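Side-chain contacts in protein SeqA (Vibrio cholerae, PDB 3SK7), which negatively regulates the initiation of DNA replication, probably by binding pairs of hemimethylated GATC sequences at the origin so that replication starts exactly once per chromosome per cell cycle: residues Ile108-Lys111 and Val112-Ile116; Gln93-Glu96 and Gln97-Arg101; Asn22-Asp25 and Arg26-Ile30; Leu31-Leu34 and His35-Ser39. One frame throughout, in Å; residues are numbered along the deposited sequence.

Contact 1 (Ile108-Lys111 and Val112-Ile116); sequences IIEK and VTHSI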
loop_
_atom_site.group_PDB
_atom_site.type_symbol
_atom_site.label_atom_id
_atom_site.label_comp_id
_atom_site.label_asym_id
_atom_site.label_seq_id
_atom_site.Cartn_x
_atom_site.Cartn_y
_atom_site.Cartn_z
ATOM N N ILE A 108 -14.849 -0.536 -2.112
ATOM C CA ILE A 108 -13.921 -0.018 -1.116
ATOM C C ILE A 108 -12.570 0.313 -1.765
ATOM O O ILE A 108 -11.904 1.252 -1.356
ATOM C CB ILE A 108 -13.709 -1.005 0.066
ATOM C CG1 ILE A 108 -12.915 -0.352 1.194
ATOM C CG2 ILE A 108 -12.994 -2.276 -0.386
ATOM C CD1 ILE A 108 -13.546 0.955 1.726
ATOM N N ILE A 109 -12.195 -0.427 -2.805
ATOM C CA ILE A 109 -10.922 -0.168 -3.464
ATOM C C ILE A 109 -10.936 1.222 -4.110
ATOM O O ILE A 109 -9.974 1.980 -4.022
ATOM C CB ILE A 109 -10.597 -1.239 -4.532
ATOM C CG1 ILE A 109 -10.448 -2.612 -3.888
ATOM C CG2 ILE A 109 -9.350 -0.856 -5.255
ATOM C CD1 ILE A 109 -10.105 -3.706 -4.865
ATOM N N GLU A 110 -12.033 1.556 -4.769
ATOM C CA GLU A 110 -12.188 2.880 -5.354
ATOM C C GLU A 110 -12.095 3.968 -4.286
ATOM O O GLU A 110 -11.412 4.983 -4.494
ATOM C CB GLU A 110 -13.531 2.980 -6.092
ATOM C CG GLU A 110 -13.758 4.345 -6.772
ATOM C CD GLU A 110 -15.163 4.546 -7.316
ATOM O OE1 GLU A 110 -16.058 3.741 -6.965
ATOM O OE2 GLU A 110 -15.366 5.520 -8.087
ATOM N N LYS A 111 -12.768 3.772 -3.148
ATOM C CA LYS A 111 -12.666 4.796 -2.099
ATOM C C LYS A 111 -11.256 4.944 -1.553
ATOM O O LYS A 111 -10.788 6.057 -1.306
ATOM C CB LYS A 111 -13.652 4.526 -0.968
ATOM C CG LYS A 111 -15.099 4.434 -1.469
ATOM C CD LYS A 111 -16.037 4.037 -0.392
ATOM C CE LYS A 111 -17.429 3.809 -0.964
ATOM N NZ LYS A 111 -17.974 5.017 -1.652
ATOM N N VAL A 112 -10.572 3.821 -1.367
ATOM C CA VAL A 112 -9.230 3.861 -0.805
ATOM C C VAL A 112 -8.239 4.519 -1.785
ATOM O O VAL A 112 -7.453 5.397 -1.396
ATOM C CB VAL A 112 -8.755 2.441 -0.427
ATOM C CG1 VAL A 112 -7.281 2.417 -0.077
ATOM C CG2 VAL A 112 -9.543 1.901 0.752
ATOM N N THR A 113 -8.282 4.118 -3.051
ATOM C CA THR A 113 -7.371 4.705 -4.020
ATOM C C THR A 113 -7.675 6.186 -4.285
ATOM O O THR A 113 -6.747 6.993 -4.444
ATOM C CB THR A 113 -7.363 3.917 -5.356
ATOM O OG1 THR A 113 -8.671 3.897 -5.934
ATOM C CG2 THR A 113 -6.859 2.520 -5.160
ATOM N N HIS A 114 -8.953 6.555 -4.305
ATOM C CA HIS A 114 -9.288 7.972 -4.475
ATOM C C HIS A 114 -8.767 8.847 -3.351
ATOM O O HIS A 114 -8.580 10.047 -3.545
ATOM C CB HIS A 114 -10.801 8.147 -4.619
ATOM C CG HIS A 114 -11.321 7.744 -5.960
ATOM N ND1 HIS A 114 -12.594 8.062 -6.392
ATOM C CD2 HIS A 114 -10.751 7.048 -6.972
ATOM C CE1 HIS A 114 -12.780 7.584 -7.604
ATOM N NE2 HIS A 114 -11.672 6.964 -7.984
ATOM N N SER A 115 -8.490 8.252 -2.194
ATOM C CA SER A 115 -8.068 9.008 -1.022
ATOM C C SER A 115 -6.588 9.350 -1.024
ATOM O O SER A 115 -6.134 10.174 -0.212
ATOM C CB SER A 115 -8.383 8.233 0.253
ATOM O OG SER A 115 -7.420 7.204 0.457
ATOM N N ILE A 116 -5.842 8.712 -1.908
ATOM C CA ILE A 116 -4.410 8.946 -2.027
ATOM C C ILE A 116 -4.187 10.259 -2.762
ATOM O O ILE A 116 -4.768 10.533 -3.824
ATOM C CB ILE A 116 -3.692 7.820 -2.769
ATOM C CG1 ILE A 116 -3.929 6.489 -2.065
ATOM C CG2 ILE A 116 -2.177 8.115 -2.873
ATOM C CD1 ILE A 116 -3.443 5.289 -2.846
ATOM O OXT ILE A 116 -3.399 11.077 -2.283
#
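In the modelled conformer, one of two for His-114, Glu-110 CG lies over one face of the imidazole, 3.7 Å from the ring centroid, a CH-pi contact one helical turn apart. The carboxylate beyond is turned 83° to the ring plane, and OE2 comes 3.3 Å from CE1. Glu-110 can reach this far because CG lies anti to the backbone N (chi1 -179°) and the rest of the chain runs extended. On the buried side, Ile-108 CG1 meets Val-112 CG2 at 4.1 Å, and a second apolar pair forms where the CG2 methyls of Ile-109 and Thr-113 approach to 4.2 Å. Beneath these side chains, Thr-113 N donates to Ile-109 O over 2.9 Å at 172°, close to straight. Ser-115 N reaches Lys-111 O weakly, while Ser-115 OG donates to Val-112 O at 2.6 Å, a carbonyl that also accepts from Ser-115 N. Farther out, helices 3-12, 23-37 and 88-101 cover the apolar side, and the terminal carboxylate of Ile-116 forms a salt bridge with Arg-26. Such a division between an exposed polar face and a packed apolar one marks an amphipathic C-terminal helix in a helical bundle.

Contact 2 (Gln93-Glu96 and Gln97-Arg101); sequences QMVE and QVMVR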
loop_
_atom_site.group_PDB
_atom_site.type_symbol
_atom_site.label_atom_id
_atom_site.label_comp_id
_atom_site.label_asym_id
_atom_site.label_seq_id
_atom_site.Cartn_x
_atom_site.Cartn_y
_atom_site.Cartn_z
ATOM N N GLN A 93 -2.604 2.822 -8.651
ATOM C CA GLN A 93 -2.609 1.548 -9.365
ATOM C C GLN A 93 -1.980 0.428 -8.566
ATOM O O GLN A 93 -2.422 -0.713 -8.616
ATOM C CB GLN A 93 -1.852 1.691 -10.698
ATOM C CG GLN A 93 -2.555 2.604 -11.679
ATOM C CD GLN A 93 -1.797 2.774 -12.994
ATOM O OE1 GLN A 93 -0.584 2.589 -13.047
ATOM N NE2 GLN A 93 -2.517 3.110 -14.061
ATOM N N MET A 94 -0.927 0.751 -7.841
ATOM C CA MET A 94 -0.245 -0.244 -7.008
ATOM C C MET A 94 -1.161 -0.740 -5.889
ATOM O O MET A 94 -1.246 -1.948 -5.615
ATOM C CB MET A 94 1.020 0.357 -6.417
ATOM C CG MET A 94 2.042 0.747 -7.482
ATOM S SD MET A 94 3.373 1.829 -6.913
ATOM C CE MET A 94 4.096 0.682 -5.774
ATOM N N VAL A 95 -1.836 0.204 -5.234
ATOM C CA VAL A 95 -2.746 -0.167 -4.158
ATOM C C VAL A 95 -3.937 -0.988 -4.696
ATOM O O VAL A 95 -4.365 -1.961 -4.081
ATOM C CB VAL A 95 -3.247 1.073 -3.404
ATOM C CG1 VAL A 95 -4.442 0.736 -2.534
ATOM C CG2 VAL A 95 -2.148 1.670 -2.555
ATOM N N GLU A 96 -4.450 -0.592 -5.849
ATOM C CA GLU A 96 -5.513 -1.359 -6.457
ATOM C C GLU A 96 -5.083 -2.796 -6.746
ATOM O O GLU A 96 -5.809 -3.733 -6.436
ATOM C CB GLU A 96 -5.967 -0.695 -7.765
ATOM C CG GLU A 96 -6.999 -1.509 -8.530
ATOM C CD GLU A 96 -7.385 -0.895 -9.846
ATOM O OE1 GLU A 96 -6.582 -0.134 -10.453
ATOM O OE2 GLU A 96 -8.502 -1.207 -10.284
ATOM N N GLN A 97 -3.907 -2.963 -7.346
ATOM C CA GLN A 97 -3.407 -4.293 -7.669
ATOM C C GLN A 97 -3.327 -5.160 -6.424
ATOM O O GLN A 97 -3.775 -6.356 -6.405
ATOM C CB GLN A 97 -2.025 -4.206 -8.324
ATOM C CG GLN A 97 -2.057 -3.699 -9.755
ATOM C CD GLN A 97 -0.702 -3.255 -10.289
ATOM O OE1 GLN A 97 0.354 -3.604 -9.752
ATOM N NE2 GLN A 97 -0.732 -2.473 -11.366
ATOM N N VAL A 98 -2.777 -4.587 -5.359
ATOM C CA VAL A 98 -2.666 -5.319 -4.114
ATOM C C VAL A 98 -4.048 -5.692 -3.545
ATOM O O VAL A 98 -4.288 -6.846 -3.141
ATOM C CB VAL A 98 -1.877 -4.502 -3.082
ATOM C CG1 VAL A 98 -1.976 -5.106 -1.693
ATOM C CG2 VAL A 98 -0.402 -4.384 -3.491
ATOM N N MET A 99 -4.948 -4.717 -3.496
ATOM C CA MET A 99 -6.235 -4.939 -2.873
ATOM C C MET A 99 -7.089 -5.902 -3.690
ATOM O O MET A 99 -7.819 -6.708 -3.126
ATOM C CB MET A 99 -6.979 -3.619 -2.670
ATOM C CG MET A 99 -6.400 -2.769 -1.562
ATOM S SD MET A 99 -7.384 -1.322 -1.130
ATOM C CE MET A 99 -8.731 -2.114 -0.310
ATOM N N VAL A 100 -7.001 -5.827 -5.016
ATOM C CA VAL A 100 -7.715 -6.782 -5.856
ATOM C C VAL A 100 -7.232 -8.201 -5.583
ATOM O O VAL A 100 -8.058 -9.140 -5.437
ATOM C CB VAL A 100 -7.528 -6.450 -7.353
ATOM C CG1 VAL A 100 -7.954 -7.611 -8.205
ATOM C CG2 VAL A 100 -8.335 -5.236 -7.727
ATOM N N ARG A 101 -5.914 -8.377 -5.515
ATOM C CA ARG A 101 -5.360 -9.693 -5.255
ATOM C C ARG A 101 -5.703 -10.226 -3.859
ATOM O O ARG A 101 -5.892 -11.439 -3.674
ATOM C CB ARG A 101 -3.871 -9.669 -5.456
ATOM C CG ARG A 101 -3.217 -10.980 -5.286
ATOM C CD ARG A 101 -3.595 -11.929 -6.402
ATOM N NE ARG A 101 -2.700 -13.070 -6.375
ATOM C CZ ARG A 101 -2.467 -13.859 -7.407
ATOM N NH1 ARG A 101 -1.614 -14.846 -7.257
ATOM N NH2 ARG A 101 -3.087 -13.656 -8.563
HETATM O O HOH W 1 -4.001 -1.540 -10.943
HETATM O O HOH W 2 1.105 -3.473 -6.889
#
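With Val-95 CG1 anti to its backbone N (chi1 166°) and Met-99 CG anti to the carbonyl carbon (chi1 -73°), the two side chains lie next to each other and point the same way. Val-95 CG1 rests against the thioether, 3.9 Å from Met-99 SD, with Met-99 CG almost as near. Glu-96 and Val-100 repeat this alongside packing on the exposed flank, where the CG of Glu-96 meets Val-100 CG2 at 4.0 Å. Both pairs are i to i+4 neighbours on amphipathic helix 88-101, whose buried side faces helices 23-37 and 106-114: Val-95 touches Phe-27 and Ile-30, and Met-99 touches Ile-109, Val-112 and Leu-34. Polar contacts gather around Gln-97, whose amide, in the conformer given, one of two, is joined to the preceding turn through two waters. One water donates to Met-94 O at 3.1 Å and to Gln-97 OE1 at 3.0 Å. The other donates to Gln-93 O and, over 3.0 Å, to Glu-96 OE1, while its bond from Gln-97 NE2 is long and weak. The extended Gln-97 side chain also passes close to the Gln-93 carbonyl, CG lying 3.2 Å from Gln-93 O, which accepts Gln-97 N at 162°.

Contact 3 (Asn22-Asp25 and Arg26-Ile30); sequences NAID and RFMLI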
loop_
_atom_site.group_PDB
_atom_site.type_symbol
_atom_site.label_atom_id
_atom_site.label_comp_id
_atom_site.label_asym_id
_atom_site.label_seq_id
_atom_site.Cartn_x
_atom_site.Cartn_y
_atom_site.Cartn_z
ATOM N N ASN A 22 -0.119 14.665 2.629
ATOM C CA ASN A 22 0.694 14.257 1.509
ATOM C C ASN A 22 0.404 12.826 1.072
ATOM O O ASN A 22 0.226 11.913 1.897
ATOM C CB ASN A 22 2.174 14.414 1.851
ATOM C CG ASN A 22 2.538 15.842 2.215
ATOM O OD1 ASN A 22 2.870 16.638 1.348
ATOM N ND2 ASN A 22 2.491 16.160 3.491
ATOM N N ALA A 23 0.402 12.645 -0.238
ATOM C CA ALA A 23 0.065 11.352 -0.836
ATOM C C ALA A 23 0.950 10.215 -0.361
ATOM O O ALA A 23 0.475 9.113 -0.112
ATOM C CB ALA A 23 0.127 11.433 -2.340
ATOM N N ILE A 24 2.235 10.487 -0.213
ATOM C CA ILE A 24 3.168 9.424 0.146
ATOM C C ILE A 24 2.798 8.794 1.503
ATOM O O ILE A 24 2.869 7.580 1.683
ATOM C CB ILE A 24 4.617 9.904 0.167
ATOM C CG1 ILE A 24 5.557 8.775 0.561
ATOM C CG2 ILE A 24 4.802 11.086 1.111
ATOM C CD1 ILE A 24 5.561 7.654 -0.376
ATOM N N ASP A 25 2.366 9.626 2.445
ATOM C CA ASP A 25 2.080 9.147 3.778
ATOM C C ASP A 25 0.746 8.422 3.820
ATOM O O ASP A 25 0.595 7.438 4.532
ATOM C CB ASP A 25 2.098 10.288 4.776
ATOM C CG ASP A 25 3.476 10.932 4.876
ATOM O OD1 ASP A 25 4.507 10.209 5.017
ATOM O OD2 ASP A 25 3.509 12.155 4.782
ATOM N N ARG A 26 -0.208 8.874 3.003
ATOM C CA ARG A 26 -1.461 8.200 2.922
ATOM C C ARG A 26 -1.242 6.824 2.273
ATOM O O ARG A 26 -1.764 5.811 2.748
ATOM C CB ARG A 26 -2.430 9.002 2.089
ATOM C CG ARG A 26 -2.820 10.306 2.752
ATOM C CD ARG A 26 -4.081 10.908 2.166
ATOM N NE ARG A 26 -3.853 11.454 0.842
ATOM C CZ ARG A 26 -3.507 12.717 0.609
ATOM N NH1 ARG A 26 -3.321 13.546 1.613
ATOM N NH2 ARG A 26 -3.324 13.161 -0.626
ATOM N N PHE A 27 -0.459 6.809 1.194
ATOM C CA PHE A 27 -0.053 5.577 0.499
ATOM C C PHE A 27 0.561 4.598 1.495
ATOM O O PHE A 27 0.175 3.430 1.577
ATOM C CB PHE A 27 0.919 5.957 -0.609
ATOM C CG PHE A 27 1.545 4.809 -1.356
ATOM C CD1 PHE A 27 0.794 4.006 -2.185
ATOM C CD2 PHE A 27 2.898 4.589 -1.282
ATOM C CE1 PHE A 27 1.387 3.008 -2.936
ATOM C CE2 PHE A 27 3.483 3.590 -2.028
ATOM C CZ PHE A 27 2.723 2.798 -2.843
ATOM N N MET A 28 1.544 5.074 2.245
ATOM C CA MET A 28 2.206 4.231 3.223
ATOM C C MET A 28 1.285 3.689 4.327
ATOM O O MET A 28 1.377 2.504 4.692
ATOM C CB MET A 28 3.400 4.957 3.840
ATOM C CG MET A 28 4.581 5.152 2.899
ATOM S SD MET A 28 5.179 3.591 2.260
ATOM C CE MET A 28 6.853 3.934 1.854
ATOM N N LEU A 29 0.407 4.557 4.853
ATOM C CA LEU A 29 -0.488 4.116 5.904
ATOM C C LEU A 29 -1.513 3.108 5.370
ATOM O O LEU A 29 -1.871 2.160 6.049
ATOM C CB LEU A 29 -1.174 5.308 6.565
ATOM C CG LEU A 29 -2.110 5.009 7.729
ATOM C CD1 LEU A 29 -1.434 4.145 8.776
ATOM C CD2 LEU A 29 -2.603 6.303 8.347
ATOM N N ILE A 30 -1.966 3.308 4.150
ATOM C CA ILE A 30 -2.840 2.325 3.512
ATOM C C ILE A 30 -2.155 0.950 3.412
ATOM O O ILE A 30 -2.741 -0.086 3.796
ATOM C CB ILE A 30 -3.262 2.802 2.121
ATOM C CG1 ILE A 30 -4.342 3.874 2.225
ATOM C CG2 ILE A 30 -3.798 1.647 1.263
ATOM C CD1 ILE A 30 -4.510 4.722 0.972
#
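Ile-24 and Phe-27 meet on the first turns of helix 23-37, a long helix of this predominantly helical domain, and form the apolar side of the contact. The end methyl of Ile-24 does the touching: CD1 is 4.2 Å from Phe-27 CD2, the side chains crossing at a slant, and equally far from Met-28 CG. Its chi1 of 179° sends CG1 forward along the helix, and chi2 of 63° sets CD1 beside the Phe-27 and Met-28 side chains. Helix 88-101 adjoins this side, with Lys-91 touching both Ile-24 and Phe-27 and Val-95 touching Phe-27. The loose side is at exposed Asn-22, which occupies the N-cap position without a side-chain capping bond; Arg-26 N reaches Asn-22 O at 3.3 Å, longer than the 2.8 Å from Phe-27 N to Ala-23 O. Arg-26 itself is held by partners beyond the two segments: NH2 forms a salt bridge with the terminal carboxylate of Ile-116 and NH1 bonds Leu-20 O. Bent at chi3 (-72°), it folds its guanidinium back over the start of the helix. One guanidinium face lies against the backbone between Asn-22 and Ala-23, with Ala-23 N 3.7 Å above its plane, offset toward the rim.

Contact 4 (Leu31-Leu34 and His35-Ser39); sequences LSTL and HRIDS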
loop_
_atom_site.group_PDB
_atom_site.type_symbol
_atom_site.label_atom_id
_atom_site.label_comp_id
_atom_site.label_asym_id
_atom_site.label_seq_id
_atom_site.Cartn_x
_atom_site.Cartn_y
_atom_site.Cartn_z
ATOM N N LEU A 31 -0.913 0.937 2.922
ATOM C CA LEU A 31 -0.168 -0.318 2.841
ATOM C C LEU A 31 0.068 -0.946 4.222
ATOM O O LEU A 31 -0.120 -2.153 4.403
ATOM C CB LEU A 31 1.143 -0.124 2.115
ATOM C CG LEU A 31 1.035 0.245 0.633
ATOM C CD1 LEU A 31 2.374 0.739 0.126
ATOM C CD2 LEU A 31 0.560 -0.920 -0.192
ATOM N N SER A 32 0.460 -0.133 5.193
ATOM C CA SER A 32 0.674 -0.655 6.540
ATOM C C SER A 32 -0.599 -1.285 7.066
ATOM O O SER A 32 -0.561 -2.318 7.756
ATOM C CB SER A 32 1.103 0.455 7.504
ATOM O OG SER A 32 2.392 0.974 7.203
ATOM N N THR A 33 -1.718 -0.635 6.784
ATOM C CA THR A 33 -3.004 -1.093 7.297
ATOM C C THR A 33 -3.432 -2.403 6.638
ATOM O O THR A 33 -3.946 -3.305 7.299
ATOM C CB THR A 33 -4.080 -0.033 7.115
ATOM O OG1 THR A 33 -3.731 1.145 7.847
ATOM C CG2 THR A 33 -5.427 -0.532 7.625
ATOM N N LEU A 34 -3.217 -2.507 5.331
ATOM C CA LEU A 34 -3.540 -3.739 4.615
ATOM C C LEU A 34 -2.761 -4.895 5.196
ATOM O O LEU A 34 -3.298 -6.005 5.371
ATOM C CB LEU A 34 -3.249 -3.589 3.120
ATOM C CG LEU A 34 -4.233 -2.697 2.364
ATOM C CD1 LEU A 34 -3.669 -2.357 1.014
ATOM C CD2 LEU A 34 -5.571 -3.351 2.194
ATOM N N HIS A 35 -1.486 -4.657 5.491
ATOM C CA HIS A 35 -0.675 -5.696 6.105
ATOM C C HIS A 35 -1.170 -6.082 7.498
ATOM O O HIS A 35 -1.191 -7.259 7.858
ATOM C CB HIS A 35 0.780 -5.249 6.166
ATOM C CG HIS A 35 1.695 -6.211 6.864
ATOM N ND1 HIS A 35 1.968 -6.128 8.200
ATOM C CD2 HIS A 35 2.390 -7.267 6.380
ATOM C CE1 HIS A 35 2.818 -7.105 8.532
ATOM N NE2 HIS A 35 3.084 -7.799 7.447
ATOM N N ARG A 36 -1.540 -5.090 8.287
ATOM C CA ARG A 36 -2.095 -5.330 9.607
ATOM C C ARG A 36 -3.356 -6.183 9.551
ATOM O O ARG A 36 -3.547 -7.103 10.373
ATOM C CB ARG A 36 -2.415 -3.994 10.286
ATOM C CG ARG A 36 -2.989 -4.160 11.675
ATOM C CD ARG A 36 -3.021 -2.847 12.441
ATOM N NE ARG A 36 -3.870 -1.836 11.822
ATOM C CZ ARG A 36 -5.204 -1.830 11.872
ATOM N NH1 ARG A 36 -5.894 -0.850 11.286
ATOM N NH2 ARG A 36 -5.860 -2.811 12.494
ATOM N N ILE A 37 -4.224 -5.875 8.587
ATOM C CA ILE A 37 -5.496 -6.579 8.452
ATOM C C ILE A 37 -5.338 -8.048 8.092
ATOM O O ILE A 37 -6.074 -8.900 8.601
ATOM C CB ILE A 37 -6.391 -5.883 7.372
ATOM C CG1 ILE A 37 -6.910 -4.562 7.911
ATOM C CG2 ILE A 37 -7.536 -6.790 6.946
ATOM C CD1 ILE A 37 -7.533 -3.728 6.835
ATOM N N ASP A 38 -4.408 -8.362 7.190
ATOM C CA ASP A 38 -4.190 -9.747 6.782
ATOM C C ASP A 38 -2.773 -9.882 6.220
ATOM O O ASP A 38 -2.538 -9.715 5.034
ATOM C CB ASP A 38 -5.220 -10.183 5.738
ATOM C CG ASP A 38 -5.172 -11.667 5.442
ATOM O OD1 ASP A 38 -4.105 -12.297 5.655
ATOM O OD2 ASP A 38 -6.210 -12.191 4.974
ATOM N N SER A 39 -1.821 -10.187 7.095
ATOM C CA SER A 39 -0.425 -10.166 6.701
ATOM C C SER A 39 -0.122 -11.238 5.655
ATOM O O SER A 39 0.647 -10.997 4.731
ATOM C CB SER A 39 0.464 -10.311 7.923
ATOM O OG SER A 39 0.221 -11.545 8.550
HETATM O O HOH W 3 1.251 -3.822 9.790
HETATM O O HOH W 4 -3.858 1.291 10.507
#
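Thr-33, Arg-36 and Ile-37 make the side-chain contacts in the last turns of helix 23-37, just before the chain turns into helix 39-47. The apolar contact is made by the Thr-33 methyl, whose CG2 lies 3.9 Å from Ile-37 CD1, these two side chains crossing at an angle. The same CG2 also makes a methyl-to-guanidinium approach, 3.7 Å from Arg-36 NH1, where the side chains instead run alongside and point the same way. A chi1 of -62° puts Thr-33 OG1 anti to the carbonyl carbon, beside the backbone N, and leaves CG2 anti to that N; OG1 bonds to Leu-29 O. Helix 3-12 covers this patch, Leu-11 touching Thr-33 and Met-8 touching Ile-37.

Water-mediated contacts occur at two places. One water donates to Thr-33 OG1 over 2.7 Å and accepts from Arg-36 NH1, meeting the guanidinium at its edge and in its plane. The bend at chi3 (62°) turns the Arg-36 head back toward Thr-33, within range of that bridge. A second water donates to Ser-32 O and lies 2.9 Å from His-35 ND1, in the plane of the imidazole. The Ser-32 hydroxyl, in the conformer given, one of two, lies within bonding reach of both Pro-76 O and Met-28 O but has one proton to share between them.

Direct backbone hydrogen bonds continue to Asp-38 N, which donates to Leu-34 O although Asp-38 has left helical angles. Its carboxylate caps the next helix through OD1 to Ser-41 N, while OD2 forms a salt bridge with Lys-4. Nearby, Ser-39 CB sits 3.6 Å above one His-35 ring face, displaced toward its rim.

Contacts 3 and 4 adjoin on helix 23-37, one at its start and the other at its end, whereas contacts 1 and 2 occupy the successive helices 106-114 and 88-101. Contact 1 is more peripheral, its centre about 11 Å from the chain centre against about 8 Å for the others; contacts 1, 2 and 4 each have four buried residues, contact 3 two. Apolar sides converge: Val-112 of contact 1 meets Met-99; in contact 2, Val-95 and Met-94 pack on Phe-27 of contact 3, and Met-99 on Leu-34 of contact 4. Surface chemistry differs: CH-pi packing in contact 1, water bridges in contacts 2 and 4, and in contact 3 an arginine paired with the chain terminus.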